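Local atomic coordinates of leucine aminopeptidase (Parabacteroides distasonis, PDB entry 3TC8), a protein that probably acts as a zinc-dependent enzyme of peptidase family M28, with aminopeptidase or glutaminyl-peptide cyclotransferase activity. Residues 98-103 with 196-201; 247-252 with 262-267. All coordinates share one frame; numbering follows the deposited sequence.

Overall arrangement
Both contacts are buried and adjoin in the sheet, where strand 195-200 lies between 96-102 and 262-266; their centres are about 8 Å apart. Contact 1 (98-103 with 196-201) pairs two inner parallel strands near the centre of the chain and rests mainly on backbone hydrogen bonds and apolar side chains. Contact 2 (247-252 with 262-267) is made by side chains: a loop and the first turn of helix 250-258 rest on an edge strand of the sheet, with a histidine ring and two carboxylates at its heart. The two meet where L198 N probably bonds to I263 O and where the D200 and D249 carboxylates come together, the D249 side chain about 8 Å from the zinc ion.

Contact 1: 98-103 with 196-201; sequences LLFAHW and GILLDM
F100 offers one face of its ring to L198, whose CB lies 3.8 Å from the ring centroid and 18° off the normal: a CH-pi contact shifted toward the rim, at CE2 and CZ. With CG held between the backbone N and carbonyl carbon (chi1 59°), the ring folds across strand 195-200 until G196 C meets its edge; the missing side chain of G196 leaves room for CE1. L198 CD1 curls back to 3.4 Å from F100 O. Replacing F100 by an alanine removes the ring, and would probably leave L198 CB without its CH-pi partner and open a gap beside G196. On the other face of the sheet L99 and I197 run side by side, L99 CD2 being 3.9 Å from I197 CB.

Parallel pairing fixes this register. I197 N bonds to L98 O, F100 N to I197 O at 2.9 Å, and L199 N to F100 O at 3.0 Å; F100 O also receives a CA-H contact from L198. Beyond A101 the strands part, and a water takes the place of the next bond, accepting from H102 N (2.8 Å) and donating to L199 O (2.7 Å). There D200 OD1 comes to the edge of the H102 ring, 3.8 Å from CD2, with the carboxylate turned 85° from the ring plane. H102 itself is held by D127 at NE2 and D104 at ND1. Since D127 is a zinc ligand, H102 is a second-shell residue: the apolar strand pair ends at a histidine that probably helps orient D127.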
loop_
_atom_site.group_PDB
_atom_site.type_symbol
_atom_site.label_atom_id
_atom_site.label_comp_id
_atom_site.label_asym_id
_atom_site.label_seq_id
_atom_site.Cartn_x
_atom_site.Cartn_y
_atom_site.Cartn_z
ATOM N N LEU A 98 1.458 9.376 -8.263
ATOM C CA LEU A 98 1.073 8.987 -6.931
ATOM C C LEU A 98 1.420 7.528 -6.671
ATOM O O LEU A 98 0.945 6.669 -7.389
ATOM C CB LEU A 98 -0.420 9.226 -6.779
ATOM C CG LEU A 98 -1.048 8.753 -5.457
ATOM C CD1 LEU A 98 -0.491 9.446 -4.279
ATOM C CD2 LEU A 98 -2.586 8.854 -5.536
ATOM N N LEU A 99 2.183 7.294 -5.607
ATOM C CA LEU A 99 2.528 5.916 -5.171
ATOM C C LEU A 99 2.016 5.795 -3.741
ATOM O O LEU A 99 2.292 6.636 -2.903
ATOM C CB LEU A 99 4.048 5.712 -5.197
ATOM C CG LEU A 99 4.731 5.953 -6.528
ATOM C CD1 LEU A 99 6.264 5.743 -6.368
ATOM C CD2 LEU A 99 4.200 5.081 -7.639
ATOM N N PHE A 100 1.284 4.698 -3.468
ATOM C CA PHE A 100 0.556 4.643 -2.183
ATOM C C PHE A 100 0.433 3.258 -1.661
ATOM O O PHE A 100 0.617 2.273 -2.356
ATOM C CB PHE A 100 -0.784 5.405 -2.257
ATOM C CG PHE A 100 -1.784 4.948 -3.294
ATOM C CD1 PHE A 100 -1.597 5.165 -4.647
ATOM C CD2 PHE A 100 -2.984 4.392 -2.900
ATOM C CE1 PHE A 100 -2.547 4.867 -5.584
ATOM C CE2 PHE A 100 -3.951 4.079 -3.858
ATOM C CZ PHE A 100 -3.757 4.320 -5.166
ATOM N N ALA A 101 0.149 3.182 -0.362
ATOM C CA ALA A 101 -0.001 1.924 0.388
ATOM C C ALA A 101 -0.708 2.272 1.710
ATOM O O ALA A 101 -0.696 3.411 2.109
ATOM C CB ALA A 101 1.400 1.341 0.695
ATOM N N HIS A 102 -1.331 1.265 2.306
ATOM C CA HIS A 102 -1.895 1.477 3.647
ATOM C C HIS A 102 -0.883 1.065 4.695
ATOM O O HIS A 102 -0.128 0.101 4.525
ATOM C CB HIS A 102 -3.235 0.745 3.851
ATOM C CG HIS A 102 -3.169 -0.680 4.260
ATOM N ND1 HIS A 102 -3.247 -1.042 5.589
ATOM C CD2 HIS A 102 -3.052 -1.833 3.571
ATOM C CE1 HIS A 102 -3.147 -2.344 5.706
ATOM N NE2 HIS A 102 -3.065 -2.865 4.505
ATOM N N TRP A 103 -0.886 1.772 5.834
ATOM C CA TRP A 103 0.096 1.527 6.893
ATOM C C TRP A 103 -0.472 0.967 8.189
ATOM O O TRP A 103 0.296 0.523 9.050
ATOM C CB TRP A 103 0.976 2.757 7.173
ATOM C CG TRP A 103 0.332 3.893 7.868
ATOM C CD1 TRP A 103 -0.367 4.904 7.297
ATOM C CD2 TRP A 103 0.426 4.217 9.256
ATOM N NE1 TRP A 103 -0.733 5.822 8.256
ATOM C CE2 TRP A 103 -0.223 5.449 9.464
ATOM C CE3 TRP A 103 1.012 3.578 10.355
ATOM C CZ2 TRP A 103 -0.318 6.008 10.725
ATOM C CZ3 TRP A 103 0.947 4.162 11.594
ATOM C CH2 TRP A 103 0.303 5.367 11.768
ATOM N N GLY A 196 -1.745 6.653 -10.612
ATOM C CA GLY A 196 -1.402 6.144 -9.300
ATOM C C GLY A 196 -1.074 4.650 -9.322
ATOM O O GLY A 196 -1.637 3.889 -10.104
ATOM N N ILE A 197 -0.152 4.250 -8.438
ATOM C CA ILE A 197 0.173 2.849 -8.221
ATOM C C ILE A 197 0.068 2.565 -6.725
ATOM O O ILE A 197 0.778 3.184 -5.920
ATOM C CB ILE A 197 1.570 2.438 -8.703
ATOM C CG1 ILE A 197 1.724 2.721 -10.220
ATOM C CG2 ILE A 197 1.830 0.981 -8.389
ATOM C CD1 ILE A 197 3.174 2.514 -10.686
ATOM N N LEU A 198 -0.832 1.660 -6.354
ATOM C CA LEU A 198 -0.979 1.118 -5.015
ATOM C C LEU A 198 -0.188 -0.177 -4.905
ATOM O O LEU A 198 -0.309 -1.040 -5.752
ATOM C CB LEU A 198 -2.461 0.845 -4.763
ATOM C CG LEU A 198 -2.833 0.061 -3.502
ATOM C CD1 LEU A 198 -2.370 0.754 -2.225
ATOM C CD2 LEU A 198 -4.324 -0.160 -3.452
ATOM N N LEU A 199 0.568 -0.322 -3.826
ATOM C CA LEU A 199 1.221 -1.561 -3.471
ATOM C C LEU A 199 0.498 -2.099 -2.236
ATOM O O LEU A 199 0.444 -1.409 -1.205
ATOM C CB LEU A 199 2.688 -1.354 -3.132
ATOM C CG LEU A 199 3.562 -0.661 -4.201
ATOM C CD1 LEU A 199 5.006 -0.597 -3.739
ATOM C CD2 LEU A 199 3.386 -1.348 -5.528
ATOM N N ASP A 200 0.040 -3.321 -2.300
ATOM C CA ASP A 200 -0.632 -3.961 -1.164
ATOM C C ASP A 200 -0.263 -5.438 -1.155
ATOM O O ASP A 200 -0.478 -6.090 -2.161
ATOM C CB ASP A 200 -2.147 -3.749 -1.291
ATOM C CG ASP A 200 -2.947 -4.157 -0.082
ATOM O OD1 ASP A 200 -2.382 -4.486 0.974
ATOM O OD2 ASP A 200 -4.227 -4.108 -0.130
HETATM N N MSE A 201 0.311 -5.946 -0.076
HETATM C CA MSE A 201 0.708 -7.362 -0.041
HETATM C C MSE A 201 1.654 -7.732 -1.186
HETATM O O MSE A 201 1.356 -8.591 -2.020
HETATM C CB MSE A 201 -0.528 -8.313 0.038
HETATM C CG MSE A 201 -1.332 -8.104 1.327
HETATM SE SE MSE A 201 -2.733 -9.306 1.600
HETATM C CE MSE A 201 -1.814 -10.570 2.410
HETATM O O HOH W 1 -1.333 -1.189 0.882
#

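Contact 2: 247-252 with 262-267; sequences ITDDHQ and SIDIIN
H251 and D264 meet through their first torsions: H251 CG lies between its backbone N and carbonyl carbon (chi1 67°), while D264 CG stands anti to the backbone N (chi1 -165°). D264 CB is thereby set over the centre of the imidazole, 3.6 Å from the centroid and 9° off the normal, a CH-pi contact. The D264 carboxylate reaches on past the ring, its OD2 3.6 Å from H251 CE1. At the ring edge S262 O lies 3.9 Å from H251 CD2; this buried carbonyl has no polar partner.

D249 crosses D264 at about a right angle, bringing D249 OD2 to 2.7 Å from D264 OD2. D200 of strand 195-200 sets a second carboxylate beside D249 OD2. I266 CD1 packs 3.6 Å from D249 OD2, giving this oxygen an apolar neighbour as well. The other oxygen of D249, OD1, takes the backbone N-H of D250 at 3.0 Å, which helps hold the carboxylate in place. Farther along, I247 and I266 reach tip to tip, I247 CD1 touching I266 CG2 at 3.7 Å.

E212 fixes the arrangement from outside, binding H251 NE2 with one carboxylate oxygen and I247 N with the other. Strand 262-266 pairs with 195-200, and S215 of helix 213-233 bonds to D264 N. Helix 250-258 packs on this face of the sheet, where H251 also touches L198 and F100 on the two strands farther in.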
loop_
_atom_site.group_PDB
_atom_site.type_symbol
_atom_site.label_atom_id
_atom_site.label_comp_id
_atom_site.label_asym_id
_atom_site.label_seq_id
_atom_site.Cartn_x
_atom_site.Cartn_y
_atom_site.Cartn_z
ATOM N N ILE A 247 -10.758 -6.483 -6.751
ATOM C CA ILE A 247 -10.345 -6.366 -5.368
ATOM C C ILE A 247 -10.700 -4.975 -4.829
ATOM O O ILE A 247 -10.276 -3.971 -5.367
ATOM C CB ILE A 247 -8.839 -6.657 -5.233
ATOM C CG1 ILE A 247 -8.502 -8.066 -5.740
ATOM C CG2 ILE A 247 -8.387 -6.461 -3.799
ATOM C CD1 ILE A 247 -7.031 -8.389 -5.883
ATOM N N THR A 248 -11.436 -4.932 -3.711
ATOM C CA THR A 248 -11.711 -3.688 -2.997
ATOM C C THR A 248 -10.424 -3.237 -2.329
ATOM O O THR A 248 -9.820 -3.975 -1.570
ATOM C CB THR A 248 -12.780 -3.914 -1.913
ATOM O OG1 THR A 248 -13.981 -4.373 -2.522
ATOM C CG2 THR A 248 -13.000 -2.643 -1.105
ATOM N N ASP A 249 -9.977 -2.041 -2.657
ATOM C CA ASP A 249 -8.738 -1.532 -2.093
ATOM C C ASP A 249 -8.660 -0.036 -2.273
ATOM O O ASP A 249 -9.547 0.595 -2.882
ATOM C CB ASP A 249 -7.547 -2.251 -2.735
ATOM C CG ASP A 249 -6.387 -2.499 -1.798
ATOM O OD1 ASP A 249 -6.327 -1.873 -0.719
ATOM O OD2 ASP A 249 -5.495 -3.354 -2.162
ATOM N N ASP A 250 -7.625 0.596 -1.721
ATOM C CA ASP A 250 -7.576 2.027 -1.671
ATOM C C ASP A 250 -7.658 2.690 -3.037
ATOM O O ASP A 250 -8.135 3.806 -3.157
ATOM C CB ASP A 250 -6.266 2.479 -0.966
ATOM C CG ASP A 250 -6.197 2.175 0.553
ATOM O OD1 ASP A 250 -7.047 2.682 1.265
ATOM O OD2 ASP A 250 -5.272 1.472 0.988
ATOM N N HIS A 251 -7.137 2.009 -4.064
ATOM C CA HIS A 251 -7.129 2.613 -5.408
ATOM C C HIS A 251 -8.521 2.933 -5.940
ATOM O O HIS A 251 -8.681 3.930 -6.658
ATOM C CB HIS A 251 -6.361 1.718 -6.393
ATOM C CG HIS A 251 -6.990 0.406 -6.696
ATOM N ND1 HIS A 251 -7.437 -0.435 -5.698
ATOM C CD2 HIS A 251 -7.239 -0.199 -7.885
ATOM C CE1 HIS A 251 -7.949 -1.510 -6.269
ATOM N NE2 HIS A 251 -7.831 -1.395 -7.595
ATOM N N GLN A 252 -9.540 2.173 -5.528
ATOM C CA GLN A 252 -10.892 2.481 -6.035
ATOM C C GLN A 252 -11.371 3.857 -5.584
ATOM O O GLN A 252 -12.100 4.523 -6.292
ATOM C CB GLN A 252 -11.903 1.424 -5.683
ATOM C CG GLN A 252 -12.398 1.454 -4.319
ATOM C CD GLN A 252 -13.264 0.231 -4.046
ATOM O OE1 GLN A 252 -12.813 -0.886 -4.271
ATOM N NE2 GLN A 252 -14.458 0.441 -3.470
ATOM N N SER A 262 -5.682 4.639 -11.496
ATOM C CA SER A 262 -4.803 3.992 -10.509
ATOM C C SER A 262 -4.919 2.498 -10.605
ATOM O O SER A 262 -5.989 1.944 -10.928
ATOM C CB SER A 262 -5.119 4.469 -9.104
ATOM O OG SER A 262 -4.988 5.847 -8.947
ATOM N N ILE A 263 -3.816 1.827 -10.308
ATOM C CA ILE A 263 -3.749 0.389 -10.315
ATOM C C ILE A 263 -3.335 -0.140 -8.942
ATOM O O ILE A 263 -2.752 0.584 -8.114
ATOM C CB ILE A 263 -2.769 -0.108 -11.394
ATOM C CG1 ILE A 263 -1.296 0.098 -11.016
ATOM C CG2 ILE A 263 -3.104 0.525 -12.765
ATOM C CD1 ILE A 263 -0.328 -0.684 -11.906
ATOM N N ASP A 264 -3.601 -1.435 -8.751
ATOM C CA ASP A 264 -3.229 -2.162 -7.541
ATOM C C ASP A 264 -2.320 -3.298 -7.885
ATOM O O ASP A 264 -2.712 -4.151 -8.702
ATOM C CB ASP A 264 -4.501 -2.676 -6.849
ATOM C CG ASP A 264 -4.311 -3.126 -5.431
ATOM O OD1 ASP A 264 -3.208 -3.117 -4.864
ATOM O OD2 ASP A 264 -5.394 -3.524 -4.830
ATOM N N ILE A 265 -1.117 -3.305 -7.307
ATOM C CA ILE A 265 -0.180 -4.411 -7.382
ATOM C C ILE A 265 -0.348 -5.149 -6.064
ATOM O O ILE A 265 0.017 -4.631 -5.001
ATOM C CB ILE A 265 1.277 -3.919 -7.567
ATOM C CG1 ILE A 265 1.414 -3.021 -8.808
ATOM C CG2 ILE A 265 2.232 -5.107 -7.612
ATOM C CD1 ILE A 265 2.766 -2.456 -9.044
ATOM N N ILE A 266 -0.900 -6.354 -6.132
ATOM C CA ILE A 266 -1.359 -7.102 -4.959
ATOM C C ILE A 266 -1.315 -8.576 -5.221
ATOM O O ILE A 266 -1.723 -9.040 -6.282
ATOM C CB ILE A 266 -2.782 -6.627 -4.517
ATOM C CG1 ILE A 266 -3.275 -7.436 -3.317
ATOM C CG2 ILE A 266 -3.792 -6.656 -5.653
ATOM C CD1 ILE A 266 -4.490 -6.830 -2.621
ATOM N N ASN A 267 -0.821 -9.323 -4.254
ATOM C CA ASN A 267 -0.816 -10.784 -4.342
ATOM C C ASN A 267 -2.262 -11.303 -4.394
ATOM O O ASN A 267 -3.041 -11.080 -3.463
ATOM C CB ASN A 267 -0.035 -11.287 -3.124
ATOM C CG ASN A 267 0.281 -12.778 -3.166
ATOM O OD1 ASN A 267 -0.030 -13.490 -4.146
ATOM N ND2 ASN A 267 0.907 -13.258 -2.089
#